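Local structure of Ufm1-specific protease (Caenorhabditis elegans, 5EJJ) at residues 5-10 with 119-124. The protein is a thiol protease that cleaves the peptide bond at the C-terminal glycine of the ubiquitin-like modifier UFM-1, releasing it from its target proteins. Sequence-based numbering, arbitrary orientation.
Sequences FIDAQA and NEHVLM
Ile6 and Asn119 sit abreast as a parallel beta bridge, their CA atoms 5.2 Å apart, where the ends of two short strands, 4-6 and 117-119, run side by side. A weak backbone bond from Glu120 N to Ile6 O goes with the bridge, and the same carbonyl takes a CA-H...O contact from Asn119. One step further on, Asp7 CA lies 3.1 Å from Glu120 O in a second such contact. Beyond that the chains part: 5-10 turns into helix 8-19, while 119-124 leads as a loop to strand 127-139.

Asp7 is the N-cap of that helix. Its OD1 accepts from Ala10 N at 3.1 Å, the donor lying above the carboxylate plane. The bridge ties the first strand of the chain to one some hundred residues later, in the N-terminal, MPN-containing part of the protease and away from the probable catalytic Cys396. In Asp7, CG anti to the backbone N (chi1 -173°) leaves OD2 beside the loop, where it takes two weak bonds: from His121 ND1 at 3.3 Å, with OD2 at the ring's edge near its plane, and from Val122 N. Ring and carboxylate lie side by side with planes 80° apart. Asn119 grips the helix start from the other segment. Its OD1 accepts from Ala8 N at 3.1 Å, with the donor tilted 17° from the carbonyl plane, and also from a water that donates to Asp7 OD1 and accepts from Gln9 N.

Val122 lays CG2 against Asp7 CB at 3.7 Å, while its side chain also touches Gln45 and Ile47 of strand 45-53. Just past strand 117-119, Glu120 brings OE1 to 3.6 Å from Phe5 CD2; its OE2 takes a weak hydrogen bond from Gln45. On the face that Ile6 and Asn119 share lies helix 107-113, with Phe110 against Ile6 and Ile107 against Asn119 and Ala8; Ile6 also packs on Val46 and Val49.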
loop_
_atom_site.group_PDB
_atom_site.type_symbol
_atom_site.label_atom_id
_atom_site.label_comp_id
_atom_site.label_asym_id
_atom_site.label_seq_id
_atom_site.Cartn_x
_atom_site.Cartn_y
_atom_site.Cartn_z
ATOM N N PHE A 5 -0.011 -14.888 19.103
ATOM C CA PHE A 5 0.453 -13.524 19.113
ATOM C C PHE A 5 -0.456 -12.692 18.250
ATOM O O PHE A 5 -0.964 -13.158 17.233
ATOM C CB PHE A 5 1.883 -13.473 18.611
ATOM C CG PHE A 5 2.829 -14.250 19.471
ATOM C CD1 PHE A 5 2.915 -15.638 19.358
ATOM C CD2 PHE A 5 3.617 -13.598 20.424
ATOM C CE1 PHE A 5 3.776 -16.367 20.175
ATOM C CE2 PHE A 5 4.481 -14.312 21.232
ATOM C CZ PHE A 5 4.561 -15.704 21.111
ATOM N N ILE A 6 -0.677 -11.458 18.675
ATOM C CA ILE A 6 -1.562 -10.566 17.958
ATOM C C ILE A 6 -1.085 -9.120 18.096
ATOM O O ILE A 6 -0.410 -8.752 19.072
ATOM C CB ILE A 6 -2.985 -10.729 18.484
ATOM C CG1 ILE A 6 -3.986 -9.995 17.605
ATOM C CG2 ILE A 6 -3.066 -10.313 19.933
ATOM C CD1 ILE A 6 -5.425 -10.208 18.047
ATOM N N ASP A 7 -1.395 -8.302 17.095
ATOM C CA ASP A 7 -1.173 -6.876 17.230
ATOM C C ASP A 7 -2.497 -6.233 17.611
ATOM O O ASP A 7 -3.300 -5.875 16.733
ATOM C CB ASP A 7 -0.628 -6.304 15.935
ATOM C CG ASP A 7 -0.214 -4.843 16.051
ATOM O OD1 ASP A 7 -0.827 -4.088 16.840
ATOM O OD2 ASP A 7 0.727 -4.443 15.318
ATOM N N ALA A 8 -2.724 -6.098 18.924
ATOM C CA ALA A 8 -3.963 -5.522 19.439
ATOM C C ALA A 8 -4.251 -4.081 18.979
ATOM O O ALA A 8 -5.399 -3.755 18.712
ATOM C CB ALA A 8 -4.002 -5.622 20.917
ATOM N N GLN A 9 -3.233 -3.226 18.879
ATOM C CA GLN A 9 -3.461 -1.861 18.391
ATOM C C GLN A 9 -4.108 -1.928 17.032
ATOM O O GLN A 9 -5.138 -1.282 16.783
ATOM C CB GLN A 9 -2.168 -1.044 18.256
ATOM C CG GLN A 9 -1.318 -0.863 19.521
ATOM C CD GLN A 9 -2.018 -0.077 20.632
ATOM O OE1 GLN A 9 -3.207 0.283 20.517
ATOM N NE2 GLN A 9 -1.281 0.188 21.724
ATOM N N ALA A 10 -3.491 -2.731 16.160
ATOM C CA ALA A 10 -3.923 -2.886 14.774
ATOM C C ALA A 10 -5.393 -3.298 14.751
ATOM O O ALA A 10 -6.207 -2.683 14.056
ATOM C CB ALA A 10 -3.064 -3.885 14.093
ATOM N N ASN A 119 0.121 -9.656 23.209
ATOM C CA ASN A 119 0.262 -8.472 22.356
ATOM C C ASN A 119 1.653 -8.281 21.742
ATOM O O ASN A 119 2.663 -8.480 22.398
ATOM C CB ASN A 119 -0.113 -7.199 23.098
ATOM C CG ASN A 119 0.030 -5.983 22.218
ATOM O OD1 ASN A 119 -0.819 -5.714 21.378
ATOM N ND2 ASN A 119 1.127 -5.270 22.371
ATOM N N GLU A 120 1.706 -7.872 20.488
ATOM C CA GLU A 120 2.980 -7.785 19.816
ATOM C C GLU A 120 2.839 -6.874 18.627
ATOM O O GLU A 120 1.784 -6.826 18.007
ATOM C CB GLU A 120 3.409 -9.171 19.372
ATOM C CG GLU A 120 4.169 -9.240 18.059
ATOM C CD GLU A 120 4.856 -10.590 17.872
ATOM O OE1 GLU A 120 5.586 -10.986 18.827
ATOM O OE2 GLU A 120 4.652 -11.242 16.799
ATOM N N HIS A 121 3.886 -6.116 18.325
ATOM C CA HIS A 121 3.798 -5.176 17.235
ATOM C C HIS A 121 4.346 -5.925 16.028
ATOM O O HIS A 121 5.545 -5.935 15.786
ATOM C CB HIS A 121 4.557 -3.881 17.562
ATOM C CG HIS A 121 4.573 -2.881 16.443
ATOM N ND1 HIS A 121 3.444 -2.539 15.730
ATOM C CD2 HIS A 121 5.591 -2.155 15.912
ATOM C CE1 HIS A 121 3.763 -1.646 14.802
ATOM N NE2 HIS A 121 5.058 -1.397 14.893
ATOM N N VAL A 122 3.446 -6.590 15.306
ATOM C CA VAL A 122 3.792 -7.459 14.189
ATOM C C VAL A 122 4.328 -6.645 13.033
ATOM O O VAL A 122 3.717 -5.629 12.671
ATOM C CB VAL A 122 2.550 -8.190 13.675
ATOM C CG1 VAL A 122 2.938 -9.180 12.574
ATOM C CG2 VAL A 122 1.808 -8.865 14.826
ATOM N N LEU A 123 5.446 -7.107 12.460
ATOM C CA LEU A 123 6.201 -6.376 11.434
ATOM C C LEU A 123 6.112 -7.010 10.048
ATOM O O LEU A 123 5.862 -8.211 9.926
ATOM C CB LEU A 123 7.677 -6.314 11.823
ATOM C CG LEU A 123 8.067 -5.705 13.177
ATOM C CD1 LEU A 123 9.545 -5.900 13.448
ATOM C CD2 LEU A 123 7.705 -4.243 13.246
ATOM N N MET A 124 6.335 -6.216 8.995
ATOM C CA MET A 124 6.413 -6.783 7.649
ATOM C C MET A 124 7.540 -7.771 7.620
ATOM O O MET A 124 8.428 -7.730 8.462
ATOM C CB MET A 124 6.650 -5.716 6.597
ATOM C CG MET A 124 5.368 -5.201 6.043
ATOM S SD MET A 124 5.595 -3.723 5.079
ATOM C CE MET A 124 6.936 -2.955 5.992
HETATM O O HOH W 1 -0.637 -3.946 19.643
#